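Local coordinates for CurF (Lyngbya majuscula, PDB 5DP2), which probably acts as an NADPH-dependent enoyl-reductase-type cyclopropanase, forming the cyclopropane ring during assembly of the polyketide curacin A, at residues A[102-107]-A[122-127]; A[85-90]-A[131-136]. One frame throughout, in Å; residues are numbered along the deposited sequence. Where two conformers were deposited one is given.

Interaction 1 (A[102-107]-A[122-127]); sequences DEVILA and DDLLAK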
loop_
_atom_site.group_PDB
_atom_site.type_symbol
_atom_site.label_atom_id
_atom_site.label_comp_id
_atom_site.label_asym_id
_atom_site.label_seq_id
_atom_site.Cartn_x
_atom_site.Cartn_y
_atom_site.Cartn_z
ATOM N N ASP A 102 24.242 -2.942 -5.115
ATOM C CA ASP A 102 23.430 -2.260 -4.126
ATOM C C ASP A 102 22.029 -2.887 -4.072
ATOM O O ASP A 102 21.436 -3.193 -5.094
ATOM C CB ASP A 102 23.324 -0.780 -4.457
ATOM C CG ASP A 102 24.599 0.041 -4.223
ATOM O OD1 ASP A 102 25.514 -0.425 -3.504
ATOM O OD2 ASP A 102 24.627 1.201 -4.716
ATOM N N GLU A 103 21.490 -2.996 -2.864
ATOM C CA GLU A 103 20.143 -3.538 -2.643
ATOM C C GLU A 103 19.186 -2.378 -2.396
ATOM O O GLU A 103 19.450 -1.480 -1.578
ATOM C CB GLU A 103 20.149 -4.523 -1.481
ATOM C CG GLU A 103 21.028 -5.736 -1.758
ATOM C CD GLU A 103 21.021 -6.762 -0.657
ATOM O OE1 GLU A 103 20.639 -6.398 0.468
ATOM O OE2 GLU A 103 21.381 -7.912 -0.948
ATOM N N VAL A 104 18.059 -2.392 -3.125
ATOM C CA VAL A 104 17.179 -1.246 -3.183
ATOM C C VAL A 104 15.693 -1.621 -3.062
ATOM O O VAL A 104 15.264 -2.714 -3.454
ATOM C CB VAL A 104 17.397 -0.449 -4.502
ATOM C CG1 VAL A 104 18.795 0.169 -4.494
ATOM C CG2 VAL A 104 17.180 -1.303 -5.743
ATOM N N ILE A 105 14.951 -0.666 -2.524
ATOM C CA ILE A 105 13.497 -0.592 -2.648
ATOM C C ILE A 105 13.199 0.292 -3.851
ATOM O O ILE A 105 13.773 1.380 -4.006
ATOM C CB ILE A 105 12.865 0.000 -1.361
ATOM C CG1 ILE A 105 13.049 -0.937 -0.160
ATOM C CG2 ILE A 105 11.394 0.370 -1.587
ATOM C CD1 ILE A 105 12.770 -0.289 1.168
ATOM N N LEU A 106 12.271 -0.167 -4.715
ATOM C CA LEU A 106 11.817 0.626 -5.859
ATOM C C LEU A 106 10.567 1.398 -5.452
ATOM O O LEU A 106 9.547 0.797 -5.066
ATOM C CB LEU A 106 11.546 -0.250 -7.070
ATOM C CG LEU A 106 12.748 -1.040 -7.616
ATOM C CD1 LEU A 106 12.893 -2.402 -6.971
ATOM C CD2 LEU A 106 12.634 -1.166 -9.144
ATOM N N ALA A 107 10.644 2.727 -5.562
ATOM C CA ALA A 107 9.532 3.616 -5.190
ATOM C C ALA A 107 8.622 3.805 -6.402
ATOM O O ALA A 107 9.026 4.412 -7.401
ATOM C CB ALA A 107 10.106 4.954 -4.742
ATOM N N ASP A 122 16.729 8.475 -8.802
ATOM C CA ASP A 122 15.829 9.094 -7.822
ATOM C C ASP A 122 14.575 8.268 -7.537
ATOM O O ASP A 122 13.759 8.647 -6.698
ATOM C CB ASP A 122 15.418 10.492 -8.265
ATOM C CG ASP A 122 16.585 11.472 -8.307
ATOM O OD1 ASP A 122 17.642 11.246 -7.660
ATOM O OD2 ASP A 122 16.431 12.503 -8.992
ATOM N N ASP A 123 14.424 7.145 -8.212
ATOM C CA ASP A 123 13.295 6.241 -7.994
ATOM C C ASP A 123 13.639 5.084 -7.067
ATOM O O ASP A 123 12.831 4.161 -6.934
ATOM C CB ASP A 123 12.858 5.568 -9.331
ATOM C CG ASP A 123 12.364 6.495 -10.379
ATOM O OD1 ASP A 123 11.575 7.325 -9.995
ATOM O OD2 ASP A 123 12.718 6.339 -11.577
ATOM N N LEU A 124 14.848 5.092 -6.498
ATOM C CA LEU A 124 15.335 4.000 -5.672
ATOM C C LEU A 124 15.650 4.500 -4.266
ATOM O O LEU A 124 16.101 5.651 -4.086
ATOM C CB LEU A 124 16.615 3.423 -6.290
ATOM C CG LEU A 124 16.436 2.845 -7.694
ATOM C CD1 LEU A 124 17.790 2.366 -8.222
ATOM C CD2 LEU A 124 15.397 1.741 -7.713
ATOM N N LEU A 125 15.463 3.620 -3.287
ATOM C CA LEU A 125 15.755 3.866 -1.873
ATOM C C LEU A 125 16.620 2.720 -1.366
ATOM O O LEU A 125 16.458 1.583 -1.778
ATOM C CB LEU A 125 14.452 3.929 -1.067
ATOM C CG LEU A 125 13.475 5.055 -1.475
ATOM C CD1 LEU A 125 12.134 4.834 -0.782
ATOM C CD2 LEU A 125 14.045 6.435 -1.169
ATOM N N ALA A 126 17.543 3.010 -0.462
ATOM C CA ALA A 126 18.391 1.963 0.094
ATOM C C ALA A 126 17.578 1.004 0.968
ATOM O O ALA A 126 16.857 1.415 1.886
ATOM C CB ALA A 126 19.520 2.584 0.910
ATOM N N LYS A 127 17.705 -0.285 0.677
ATOM C CA LYS A 127 17.016 -1.314 1.464
ATOM C C LYS A 127 17.629 -1.382 2.878
ATOM O O LYS A 127 18.844 -1.394 2.994
ATOM C CB LYS A 127 17.188 -2.678 0.812
ATOM C CG LYS A 127 16.519 -3.806 1.585
ATOM C CD LYS A 127 16.792 -5.114 0.890
ATOM C CE LYS A 127 16.825 -6.261 1.833
ATOM N NZ LYS A 127 18.065 -6.212 2.693
HETATM O O HOH W 1 20.939 -3.754 2.080
HETATM O O HOH W 2 11.007 2.903 -9.008
HETATM O O HOH W 3 9.072 6.771 -8.812
#
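The carboxylate of Glu103 meets Lys127 through one oxygen, OE1: the ammonium NZ comes to it tilted off one face of the group, 3.4 Å away in a weak salt bridge, and from the other face comes a water that bridges OE1 and the Lys127 carbonyl. NZ is held mainly by the carbonyl of Leu131, with the Glu103 salt bridge added. The two side chains run side by side in the same direction; with Lys127 CG anti to the backbone N (chi1 179°), the lysine methylenes follow the glutamate until a bend at chi4 turns NZ to the carboxylate. A shorter, uncharged glutamine in place of Lys127 would probably leave Glu103 without its countercharge and the Leu131 carbonyl without this donor. Next to this pair strands 103-107 and 124-126 pair antiparallel in the GroES-like part of the medium-chain reductase fold. Ile105 and Leu125 are a hydrogen-bonded pair, with Ile105 N to Leu125 O at 2.8 Å and Leu125 N to Ile105 O at 2.9 Å. Lys127 N reaches Glu103 O at 3.1 Å. On the face carrying Leu106 and Leu124, CD2 of Leu124 sits 3.8 Å from CG of Leu106 and also touches CG2 of Val104; Val41 packs on Val104 and Leu106, and Val39 and Trp98 on Leu124. Ile105 and Leu125 occupy the other face, against Phe140 and Trp296. At the far end Ala107 N bonds to Asp123 O, and Asp123 OD1 pairs with Lys289.

Interaction 2 (A[85-90]-A[131-136]); sequences VGTVVA and LSMVEA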
loop_
_atom_site.group_PDB
_atom_site.type_symbol
_atom_site.label_atom_id
_atom_site.label_comp_id
_atom_site.label_asym_id
_atom_site.label_seq_id
_atom_site.Cartn_x
_atom_site.Cartn_y
_atom_site.Cartn_z
ATOM N N VAL A 85 11.488 -4.837 -4.449
ATOM C CA VAL A 85 12.872 -4.799 -3.969
ATOM C C VAL A 85 13.745 -5.625 -4.881
ATOM O O VAL A 85 13.288 -6.600 -5.495
ATOM C CB VAL A 85 13.015 -5.325 -2.511
ATOM C CG1 VAL A 85 12.231 -4.473 -1.528
ATOM C CG2 VAL A 85 12.603 -6.777 -2.411
ATOM N N GLY A 86 15.012 -5.232 -4.994
ATOM C CA GLY A 86 15.937 -6.028 -5.777
ATOM C C GLY A 86 17.346 -5.514 -5.675
ATOM O O GLY A 86 17.711 -4.787 -4.735
ATOM N N THR A 87 18.157 -5.937 -6.639
ATOM C CA THR A 87 19.597 -5.697 -6.625
ATOM C C THR A 87 20.005 -4.964 -7.887
ATOM O O THR A 87 19.615 -5.354 -8.994
ATOM C CB THR A 87 20.355 -7.032 -6.569
ATOM O OG1 THR A 87 19.848 -7.798 -5.458
ATOM C CG2 THR A 87 21.859 -6.837 -6.443
ATOM N N VAL A 88 20.782 -3.888 -7.742
ATOM C CA VAL A 88 21.297 -3.175 -8.923
ATOM C C VAL A 88 22.270 -4.099 -9.678
ATOM O O VAL A 88 23.252 -4.581 -9.102
ATOM C CB VAL A 88 21.995 -1.877 -8.481
ATOM C CG1 VAL A 88 22.659 -1.182 -9.677
ATOM C CG2 VAL A 88 21.003 -0.940 -7.821
ATOM N N VAL A 89 21.994 -4.318 -10.967
ATOM C CA VAL A 89 22.830 -5.190 -11.793
ATOM C C VAL A 89 23.584 -4.464 -12.896
ATOM O O VAL A 89 24.557 -5.017 -13.412
ATOM C CB VAL A 89 22.050 -6.387 -12.365
ATOM C CG1 VAL A 89 21.667 -7.352 -11.241
ATOM C CG2 VAL A 89 20.857 -5.941 -13.195
ATOM N N ALA A 90 23.160 -3.265 -13.266
ATOM C CA ALA A 90 23.895 -2.461 -14.269
ATOM C C ALA A 90 23.546 -1.015 -13.996
ATOM O O ALA A 90 22.420 -0.700 -13.611
ATOM C CB ALA A 90 23.526 -2.875 -15.695
ATOM N N LEU A 131 17.093 -6.627 6.956
ATOM C CA LEU A 131 15.875 -7.299 6.520
ATOM C C LEU A 131 16.169 -8.177 5.306
ATOM O O LEU A 131 17.011 -7.858 4.470
ATOM C CB LEU A 131 14.809 -6.277 6.171
ATOM C CG LEU A 131 14.358 -5.372 7.290
ATOM C CD1 LEU A 131 13.254 -4.445 6.794
ATOM C CD2 LEU A 131 13.898 -6.176 8.500
ATOM N N SER A 132 15.440 -9.281 5.187
ATOM C CA SER A 132 15.470 -10.056 3.947
ATOM C C SER A 132 14.773 -9.294 2.812
ATOM O O SER A 132 14.032 -8.331 3.067
ATOM C CB SER A 132 14.817 -11.407 4.175
ATOM O OG SER A 132 13.421 -11.228 4.328
ATOM N N MET A 133 15.000 -9.737 1.570
ATOM C CA MET A 133 14.252 -9.167 0.457
ATOM C C MET A 133 12.742 -9.266 0.650
ATOM O O MET A 133 12.025 -8.292 0.445
ATOM C CB MET A 133 14.671 -9.797 -0.878
ATOM C CG MET A 133 16.063 -9.409 -1.347
ATOM S SD MET A 133 16.091 -7.732 -1.970
ATOM C CE MET A 133 17.812 -7.530 -2.328
ATOM N N VAL A 134 12.258 -10.443 1.055
ATOM C CA VAL A 134 10.818 -10.622 1.242
ATOM C C VAL A 134 10.281 -9.709 2.343
ATOM O O VAL A 134 9.227 -9.112 2.206
ATOM C CB VAL A 134 10.511 -12.102 1.507
ATOM C CG1 VAL A 134 9.116 -12.268 2.077
ATOM C CG2 VAL A 134 10.647 -12.897 0.208
ATOM N N GLU A 135 11.015 -9.606 3.460
ATOM C CA GLU A 135 10.600 -8.691 4.527
ATOM C C GLU A 135 10.535 -7.251 4.049
ATOM O O GLU A 135 9.582 -6.521 4.309
ATOM C CB GLU A 135 11.567 -8.784 5.709
ATOM C CG GLU A 135 11.354 -10.004 6.581
ATOM C CD GLU A 135 12.376 -10.138 7.693
ATOM O OE1 GLU A 135 13.582 -9.865 7.462
ATOM O OE2 GLU A 135 11.960 -10.572 8.791
ATOM N N ALA A 136 11.580 -6.830 3.343
ATOM C CA ALA A 136 11.636 -5.451 2.865
ATOM C C ALA A 136 10.547 -5.155 1.841
ATOM O O ALA A 136 10.098 -4.026 1.727
ATOM C CB ALA A 136 13.013 -5.109 2.313
#
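The extended backbone of Val85 to Thr87 passes the short helix 133-136, with the CA atoms of Val85 and Met133 6.4 Å apart and no hydrogen bond between the two segments. Val85 and Met133 carry the contact, their side chains running antiparallel alongside each other. In the Val85 conformer described, CG2 of Val85 lies 3.6 Å from SD of Met133, while CG1 of Val85 is turned to Ala136, 4.0 Å from its CB. A bend at chi2 (-74°) carries the thioether of Met133 along the strand, where its CE methyl ends 3.7 Å from both Gly86 O and Thr87 OG1. The methionine stands roughly perpendicular to the side chain of Thr87, and the threonine hydroxyl has its polar partner in Lys44. The helix start carries a capping box: Glu135 N donates to Ser132 OG at 3.0 Å, and, in the Glu135 conformer described, Ser132 N donates to Glu135 OE1 at 3.0 Å, using the anti lone pair of that oxygen. Strand 83-91 runs between strands 39-48 and 103-107, Met133 also touches Glu103, and Val134 on the helix, in one of its two conformers, packs against Tyr313 and Val315 of strand 313-317.

Overall arrangement
After strands 11-14, 25-28 and 39-48 and helix 50-57, the chain forms strand 83-91, then pairs strand 103-107 antiparallel to it and returns through 116-119 to strand 124-126, where interaction 1 closes the inner loop. A few residues later helix 133-136 comes back against strand 83-91, and interaction 2 closes the outer loop, within which interaction 1 is nested. Their centres are 8 Å apart. Strand 103-107 of interaction 1 lies beside strand 83-91 of interaction 2: Val104 N lies 2.9 Å from Gly86 O, and Asp102 O lies 2.8 Å from Val88 N, both probable hydrogen bonds. Together they join three strands of the mixed sheet and the short helix.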